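Local coordinates for beta-mannosidase (Trichoderma harzianum, PDB 4CVU), which hydrolyses beta-mannosidic bonds as a glycoside hydrolase of family 2, probably releasing mannose from the non-reducing ends of beta-linked mannosides, at residues A[426-429]-A[430-434]; A[396-400]-A[401-405]. All blocks are in the same frame, centred on the assembly; numbering follows the deposited sequence.

Both contacts mark the start of a helix in the catalytic domain, which is a (beta/alpha)8 barrel in family 2 enzymes. Contact 2 comes first along the chain, where the loop after strand 380-389 enters helix 401-413. Contact 1 follows, where the loop after strand 418-421 enters helix 430-439. The two strands pair in parallel in the mixed sheet, so the two helix starts are neighbours, with centres about 11 Å apart. They touch directly through W431 of contact 1, whose CZ2 lies 3.5 Å from V399 O and whose CH2 lies 3.6 Å from M404 CG. This indole thus packs the beginnings of two consecutive barrel helices against each other.

Contact 1 (A[426-429]-A[430-434]); sequences TYLP and DWIYD. With CD (cadmium ion), chain R; CD (cadmium ion), chain S.
L428 and Y433 meet at about a right angle, the CB of L428 lying 3.6 Å from CE1 of the phenol ring. The leucine also reaches I432, its CD1 standing 3.6 Å from I432 CG2. P429 packs on the next residues of the turn: its CB is 3.7 Å from W431 CD1, and its CD comes near I432 CD1. The indole is set beside the proline because W431 CG sits between the backbone N and carbonyl carbon (chi1 69°); I432 CG1 lies over one of its faces, toward the rim.

P429 occupies the N-cap position of helix 430-439, which follows strand 418-421 in the barrel; its carbonyl O accepts from I432 N at 3.0 Å with an N-H...O angle of 149°. Water 1 lies in the plane of the Y433 ring at its edge, linking L428 N (2.9 Å) to Y433 OH (3.0 Å). That hydroxyl is also hydrogen-bonded to S445 OG, so a phenylalanine here would probably leave both the water and S445 without their phenol partner.

Metal coordination joins D430 to D434, one helical turn on. Both carboxylates chelate one cadmium ion through both oxygens, D430 OD2 at 2.3 Å being its closest carboxylate ligand. D430 OD1 bridges to a second cadmium ion, to which H477 also binds.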
ATOM      1  N   THR A 426     -24.591  -4.395 -16.430  1.00 35.85           N
ATOM      2  CA  THR A 426     -24.670  -4.887 -17.786  1.00 36.81           C
ATOM      3  C   THR A 426     -25.444  -6.168 -18.012  1.00 37.95           C
ATOM      4  O   THR A 426     -25.766  -6.857 -17.046  1.00 38.87           O
ATOM      5  CB  THR A 426     -23.231  -5.099 -18.290  1.00 37.20           C
ATOM      6  OG1 THR A 426     -23.221  -5.107 -19.726  1.00 40.87           O
ATOM      7  CG2 THR A 426     -22.661  -6.362 -17.786  1.00 37.98           C
ATOM      8  N   TYR A 427     -25.669  -6.516 -19.298  1.00 36.93           N
ATOM      9  CA  TYR A 427     -26.175  -7.844 -19.680  1.00 37.02           C
ATOM     10  C   TYR A 427     -25.060  -8.850 -19.499  1.00 37.91           C
ATOM     11  O   TYR A 427     -24.004  -8.712 -20.095  1.00 38.26           O
ATOM     12  CB  TYR A 427     -26.729  -7.901 -21.142  1.00 37.31           C
ATOM     13  CG  TYR A 427     -27.726  -6.816 -21.444  1.00 37.39           C
ATOM     14  CD1 TYR A 427     -29.057  -6.947 -21.079  1.00 38.16           C
ATOM     15  CD2 TYR A 427     -27.317  -5.620 -22.024  1.00 37.86           C
ATOM     16  CE1 TYR A 427     -29.967  -5.931 -21.325  1.00 37.07           C
ATOM     17  CE2 TYR A 427     -28.217  -4.606 -22.286  1.00 37.51           C
ATOM     18  CZ  TYR A 427     -29.532  -4.756 -21.908  1.00 38.18           C
ATOM     19  OH  TYR A 427     -30.398  -3.710 -22.145  1.00 38.60           O
ATOM     20  N   LEU A 428     -25.299  -9.874 -18.672  1.00 39.12           N
ATOM     21  CA  LEU A 428     -24.254 -10.826 -18.362  1.00 38.49           C
ATOM     22  C   LEU A 428     -23.902 -11.672 -19.558  1.00 41.63           C
ATOM     23  O   LEU A 428     -24.767 -12.072 -20.367  1.00 40.93           O
ATOM     24  CB  LEU A 428     -24.634 -11.747 -17.184  1.00 38.59           C
ATOM     25  CG  LEU A 428     -24.969 -11.078 -15.845  1.00 37.72           C
ATOM     26  CD1 LEU A 428     -25.257 -12.142 -14.811  1.00 38.29           C
ATOM     27  CD2 LEU A 428     -23.852 -10.159 -15.354  1.00 38.43           C
ATOM     28  N   PRO A 429     -22.620 -11.978 -19.688  1.00 41.59           N
ATOM     29  CA  PRO A 429     -22.216 -12.897 -20.749  1.00 41.71           C
ATOM     30  C   PRO A 429     -22.791 -14.297 -20.548  1.00 41.86           C
ATOM     31  O   PRO A 429     -23.092 -14.677 -19.415  1.00 41.63           O
ATOM     32  CB  PRO A 429     -20.679 -12.918 -20.613  1.00 42.39           C
ATOM     33  CG  PRO A 429     -20.332 -11.658 -19.917  1.00 42.39           C
ATOM     34  CD  PRO A 429     -21.485 -11.343 -19.010  1.00 41.21           C
ATOM     35  N   ASP A 430     -22.954 -15.046 -21.645  1.00 41.83           N
ATOM     36  CA  ASP A 430     -23.472 -16.403 -21.620  1.00 41.73           C
ATOM     37  C   ASP A 430     -22.826 -17.274 -20.518  1.00 40.31           C
ATOM     38  O   ASP A 430     -23.525 -18.022 -19.834  1.00 41.05           O
ATOM     39  CB  ASP A 430     -23.308 -17.091 -23.023  1.00 42.73           C
ATOM     40  CG  ASP A 430     -23.592 -18.613 -22.988  1.00 43.53           C
ATOM     41  OD1 ASP A 430     -24.731 -19.084 -22.649  1.00 45.47           O
ATOM     42  OD2 ASP A 430     -22.662 -19.386 -23.314  1.00 47.45           O
ATOM     43  N   TRP A 431     -21.508 -17.196 -20.369  1.00 39.59           N
ATOM     44  CA  TRP A 431     -20.829 -18.065 -19.435  1.00 40.33           C
ATOM     45  C   TRP A 431     -21.260 -17.893 -17.968  1.00 39.59           C
ATOM     46  O   TRP A 431     -21.182 -18.847 -17.209  1.00 38.73           O
ATOM     47  CB  TRP A 431     -19.308 -18.011 -19.599  1.00 40.01           C
ATOM     48  CG  TRP A 431     -18.644 -16.735 -19.195  1.00 39.75           C
ATOM     49  CD1 TRP A 431     -18.351 -15.663 -19.996  1.00 39.98           C
ATOM     50  CD2 TRP A 431     -18.127 -16.421 -17.904  1.00 39.31           C
ATOM     51  NE1 TRP A 431     -17.704 -14.694 -19.272  1.00 39.30           N
ATOM     52  CE2 TRP A 431     -17.553 -15.130 -17.986  1.00 40.48           C
ATOM     53  CE3 TRP A 431     -18.099 -17.098 -16.678  1.00 39.95           C
ATOM     54  CZ2 TRP A 431     -16.946 -14.508 -16.884  1.00 39.86           C
ATOM     55  CZ3 TRP A 431     -17.499 -16.481 -15.593  1.00 39.68           C
ATOM     56  CH2 TRP A 431     -16.927 -15.196 -15.706  1.00 39.28           C
ATOM     57  N   ILE A 432     -21.769 -16.720 -17.597  1.00 39.33           N
ATOM     58  CA  ILE A 432     -22.217 -16.479 -16.229  1.00 39.85           C
ATOM     59  C   ILE A 432     -23.631 -17.054 -16.013  1.00 38.98           C
ATOM     60  O   ILE A 432     -23.890 -17.646 -14.975  1.00 38.51           O
ATOM     61  CB  ILE A 432     -22.163 -14.972 -15.859  1.00 38.60           C
ATOM     62  CG1 ILE A 432     -20.717 -14.494 -15.858  1.00 39.60           C
ATOM     63  CG2 ILE A 432     -22.789 -14.740 -14.485  1.00 40.13           C
ATOM     64  CD1 ILE A 432     -20.528 -13.023 -15.540  1.00 39.09           C
ATOM     65  N   TYR A 433     -24.536 -16.845 -16.968  1.00 38.08           N
ATOM     66  CA  TYR A 433     -25.847 -17.503 -16.951  1.00 38.03           C
ATOM     67  C   TYR A 433     -25.660 -19.023 -16.958  1.00 38.80           C
ATOM     68  O   TYR A 433     -26.428 -19.730 -16.348  1.00 38.57           O
ATOM     69  CB  TYR A 433     -26.739 -17.085 -18.142  1.00 37.43           C
ATOM     70  CG  TYR A 433     -27.521 -15.785 -17.936  1.00 37.30           C
ATOM     71  CD1 TYR A 433     -26.971 -14.544 -18.257  1.00 37.27           C
ATOM     72  CD2 TYR A 433     -28.823 -15.802 -17.444  1.00 36.79           C
ATOM     73  CE1 TYR A 433     -27.687 -13.351 -18.063  1.00 36.70           C
ATOM     74  CE2 TYR A 433     -29.549 -14.620 -17.276  1.00 36.77           C
ATOM     75  CZ  TYR A 433     -28.977 -13.394 -17.589  1.00 37.15           C
ATOM     76  OH  TYR A 433     -29.676 -12.199 -17.417  1.00 36.28           O
ATOM     77  N   ASP A 434     -24.630 -19.530 -17.631  1.00 38.01           N
ATOM     78  CA  ASP A 434     -24.349 -20.964 -17.589  1.00 38.52           C
ATOM     79  C   ASP A 434     -24.142 -21.489 -16.185  1.00 36.53           C
ATOM     80  O   ASP A 434     -24.610 -22.587 -15.849  1.00 38.16           O
ATOM     81  CB  ASP A 434     -23.073 -21.297 -18.374  1.00 39.73           C
ATOM     82  CG  ASP A 434     -23.290 -21.301 -19.855  1.00 41.52           C
ATOM     83  OD1 ASP A 434     -24.468 -21.225 -20.335  1.00 43.61           O
ATOM     84  OD2 ASP A 434     -22.245 -21.383 -20.538  1.00 43.32           O
TER
HETATM   85 CD    CD R1013     -23.410 -21.452 -22.740  1.00 52.77          CD
HETATM   86 CD    CD S1014     -25.789 -18.150 -24.907  1.00 76.45          CD
HETATM   87  O   HOH W   1     -28.039  -9.707 -17.731  1.00 40.04           O
HETATM   88  O   HOH W   2     -21.649 -22.392 -23.476  1.00 40.86           O
HETATM   89  O   HOH W   3     -25.332 -22.638 -23.955  1.00 37.39           O
HETATM   90  O   HOH W   4     -23.925 -19.405 -26.357  1.00 53.53           O
HETATM   91  O   HOH W   5     -26.166 -16.057 -23.693  1.00 35.19           O

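Contact 2 (A[396-400]-A[401-405]); sequences WPRVT and SDRMN. With CD (cadmium ion), chain B.
The N-cap of helix 401-413 is formed by T400, whose side chain accepts from the backbone of R403: R403 N donates to T400 OG1 at 3.0 Å with an N-H...O angle of 157°. T400 OG1 is turned back over the first helical turn because it lies between its own backbone N and carbonyl carbon (chi1 63°). There the T400 and R403 side chains cross at about a right angle, R403 CB standing 3.2 Å from T400 OG1. The T400 carbonyl begins the regular helical bonding, accepting from M404 N at 2.9 Å.

This is the loop-to-helix turn that follows barrel strand 380-389. On its buried side V399 CG1 packs against M404 CG at 3.6 Å, with the sulfur close behind.

R403, bent at chi3 (69°), brings its guanidinium back beside the preceding loop. Water 6 lies in the guanidinium plane at its edge, donating to R398 O at 2.7 Å and accepting from R403 NH1 at 3.1 Å. D393 forms salt bridges with both R403 NH1 and R398 NE, gathering the two arginines round one carboxylate. On D402, OD2 binds a cadmium ion at 2.2 Å.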
ATOM      1  N   TRP A 396     -14.808  -5.359 -16.709  1.00 34.29           N
ATOM      2  CA  TRP A 396     -15.445  -6.649 -16.978  1.00 34.44           C
ATOM      3  C   TRP A 396     -14.485  -7.664 -17.603  1.00 34.76           C
ATOM      4  O   TRP A 396     -14.507  -8.822 -17.225  1.00 33.85           O
ATOM      5  CB  TRP A 396     -16.701  -6.477 -17.847  1.00 33.50           C
ATOM      6  CG  TRP A 396     -17.966  -6.270 -17.011  1.00 32.00           C
ATOM      7  CD1 TRP A 396     -18.611  -5.094 -16.771  1.00 32.80           C
ATOM      8  CD2 TRP A 396     -18.665  -7.268 -16.283  1.00 31.68           C
ATOM      9  NE1 TRP A 396     -19.699  -5.304 -15.937  1.00 31.81           N
ATOM     10  CE2 TRP A 396     -19.756  -6.643 -15.638  1.00 31.34           C
ATOM     11  CE3 TRP A 396     -18.502  -8.648 -16.135  1.00 31.72           C
ATOM     12  CZ2 TRP A 396     -20.652  -7.335 -14.876  1.00 30.75           C
ATOM     13  CZ3 TRP A 396     -19.381  -9.335 -15.376  1.00 32.03           C
ATOM     14  CH2 TRP A 396     -20.477  -8.681 -14.760  1.00 31.50           C
ATOM     15  N   PRO A 397     -13.594  -7.216 -18.496  1.00 35.66           N
ATOM     16  CA  PRO A 397     -12.684  -8.215 -19.039  1.00 36.48           C
ATOM     17  C   PRO A 397     -11.886  -9.049 -18.031  1.00 37.18           C
ATOM     18  O   PRO A 397     -11.544 -10.188 -18.337  1.00 39.72           O
ATOM     19  CB  PRO A 397     -11.763  -7.391 -19.919  1.00 37.09           C
ATOM     20  CG  PRO A 397     -12.619  -6.266 -20.384  1.00 37.15           C
ATOM     21  CD  PRO A 397     -13.407  -5.912 -19.141  1.00 35.35           C
ATOM     22  N   ARG A 398     -11.572  -8.522 -16.845  1.00 35.94           N
ATOM     23  CA  ARG A 398     -10.738  -9.311 -15.932  1.00 36.39           C
ATOM     24  C   ARG A 398     -11.566 -10.192 -15.012  1.00 35.27           C
ATOM     25  O   ARG A 398     -11.026 -10.903 -14.162  1.00 34.08           O
ATOM     26  CB  ARG A 398      -9.758  -8.406 -15.138  1.00 36.39           C
ATOM     27  CG  ARG A 398     -10.386  -7.403 -14.188  1.00 36.54           C
ATOM     28  CD  ARG A 398      -9.249  -6.639 -13.489  1.00 36.52           C
ATOM     29  NE  ARG A 398      -9.750  -5.598 -12.613  1.00 35.71           N
ATOM     30  CZ  ARG A 398      -8.976  -4.894 -11.789  1.00 34.93           C
ATOM     31  NH1 ARG A 398      -7.658  -5.074 -11.789  1.00 35.76           N
ATOM     32  NH2 ARG A 398      -9.500  -3.991 -10.989  1.00 34.12           N
ATOM     33  N   VAL A 399     -12.896 -10.153 -15.163  1.00 35.09           N
ATOM     34  CA  VAL A 399     -13.723 -11.031 -14.401  1.00 34.51           C
ATOM     35  C   VAL A 399     -13.625 -12.460 -14.890  1.00 34.76           C
ATOM     36  O   VAL A 399     -14.021 -12.759 -16.012  1.00 36.45           O
ATOM     37  CB  VAL A 399     -15.169 -10.589 -14.450  1.00 34.44           C
ATOM     38  CG1 VAL A 399     -16.031 -11.606 -13.757  1.00 36.30           C
ATOM     39  CG2 VAL A 399     -15.290  -9.244 -13.811  1.00 35.45           C
ATOM     40  N   THR A 400     -13.138 -13.354 -14.021  1.00 35.20           N
ATOM     41  CA  THR A 400     -12.872 -14.710 -14.370  1.00 35.39           C
ATOM     42  C   THR A 400     -13.929 -15.697 -13.919  1.00 36.96           C
ATOM     43  O   THR A 400     -14.817 -15.420 -13.049  1.00 36.78           O
ATOM     44  CB  THR A 400     -11.552 -15.197 -13.786  1.00 36.48           C
ATOM     45  OG1 THR A 400     -11.618 -15.182 -12.343  1.00 36.36           O
ATOM     46  CG2 THR A 400     -10.399 -14.365 -14.303  1.00 37.35           C
ATOM     47  N   SER A 401     -13.851 -16.844 -14.575  1.00 36.61           N
ATOM     48  CA  SER A 401     -14.633 -18.027 -14.228  1.00 38.43           C
ATOM     49  C   SER A 401     -14.411 -18.478 -12.768  1.00 37.99           C
ATOM     50  O   SER A 401     -15.370 -18.725 -12.018  1.00 37.61           O
ATOM     51  CB  SER A 401     -14.288 -19.121 -15.245  1.00 39.11           C
ATOM     52  OG  SER A 401     -14.821 -20.342 -14.883  1.00 41.10           O
ATOM     53  N   ASP A 402     -13.153 -18.545 -12.352  1.00 38.84           N
ATOM     54  CA  ASP A 402     -12.829 -18.827 -10.954  1.00 38.81           C
ATOM     55  C   ASP A 402     -13.459 -17.833  -9.996  1.00 37.37           C
ATOM     56  O   ASP A 402     -14.020 -18.230  -8.987  1.00 35.51           O
ATOM     57  CB  ASP A 402     -11.325 -18.817 -10.740  1.00 40.53           C
ATOM     58  CG  ASP A 402     -10.651 -20.078 -11.216  1.00 40.79           C
ATOM     59  OD1 ASP A 402     -11.327 -21.056 -11.581  1.00 42.90           O
ATOM     60  OD2 ASP A 402      -9.393 -20.098 -11.213  1.00 42.37           O
ATOM     61  N   ARG A 403     -13.334 -16.540 -10.304  1.00 37.03           N
ATOM     62  CA  ARG A 403     -13.881 -15.506  -9.459  1.00 36.63           C
ATOM     63  C   ARG A 403     -15.405 -15.658  -9.347  1.00 36.02           C
ATOM     64  O   ARG A 403     -15.961 -15.483  -8.276  1.00 38.83           O
ATOM     65  CB  ARG A 403     -13.519 -14.102  -9.955  1.00 36.19           C
ATOM     66  CG  ARG A 403     -12.150 -13.595  -9.500  1.00 37.45           C
ATOM     67  CD  ARG A 403     -11.805 -12.225 -10.110  1.00 37.30           C
ATOM     68  NE  ARG A 403     -12.680 -11.200  -9.530  1.00 36.51           N
ATOM     69  CZ  ARG A 403     -12.706  -9.910  -9.863  1.00 36.45           C
ATOM     70  NH1 ARG A 403     -11.861  -9.435 -10.745  1.00 36.37           N
ATOM     71  NH2 ARG A 403     -13.559  -9.078  -9.232  1.00 36.99           N
ATOM     72  N   MET A 404     -16.082 -15.964 -10.457  1.00 36.02           N
ATOM     73  CA  MET A 404     -17.544 -16.038 -10.448  1.00 36.45           C
ATOM     74  C   MET A 404     -18.015 -17.382  -9.870  1.00 36.58           C
ATOM     75  O   MET A 404     -19.031 -17.444  -9.194  1.00 34.45           O
ATOM     76  CB  MET A 404     -18.120 -15.815 -11.844  1.00 38.35           C
ATOM     77  CG  MET A 404     -17.918 -14.396 -12.354  1.00 38.82           C
ATOM     78  SD  MET A 404     -18.725 -13.168 -11.300  1.00 39.01           S
ATOM     79  CE  MET A 404     -20.377 -13.871 -11.163  1.00 39.02           C
ATOM     80  N   ASN A 405     -17.243 -18.446 -10.079  1.00 35.03           N
ATOM     81  CA  ASN A 405     -17.540 -19.693  -9.386  1.00 36.53           C
ATOM     82  C   ASN A 405     -17.474 -19.572  -7.846  1.00 36.05           C
ATOM     83  O   ASN A 405     -18.411 -20.023  -7.155  1.00 35.45           O
ATOM     84  CB  ASN A 405     -16.682 -20.854  -9.941  1.00 37.69           C
ATOM     85  CG  ASN A 405     -17.341 -21.515 -11.168  1.00 39.55           C
ATOM     86  OD1 ASN A 405     -18.484 -21.932 -11.096  1.00 40.51           O
ATOM     87  ND2 ASN A 405     -16.626 -21.592 -12.274  1.00 40.57           N
TER
HETATM   88 CD    CD B1024      -8.666 -22.035 -12.011  1.00 44.89          CD
HETATM   89  O   HOH W   6      -9.394 -10.865 -12.068  1.00 48.66           O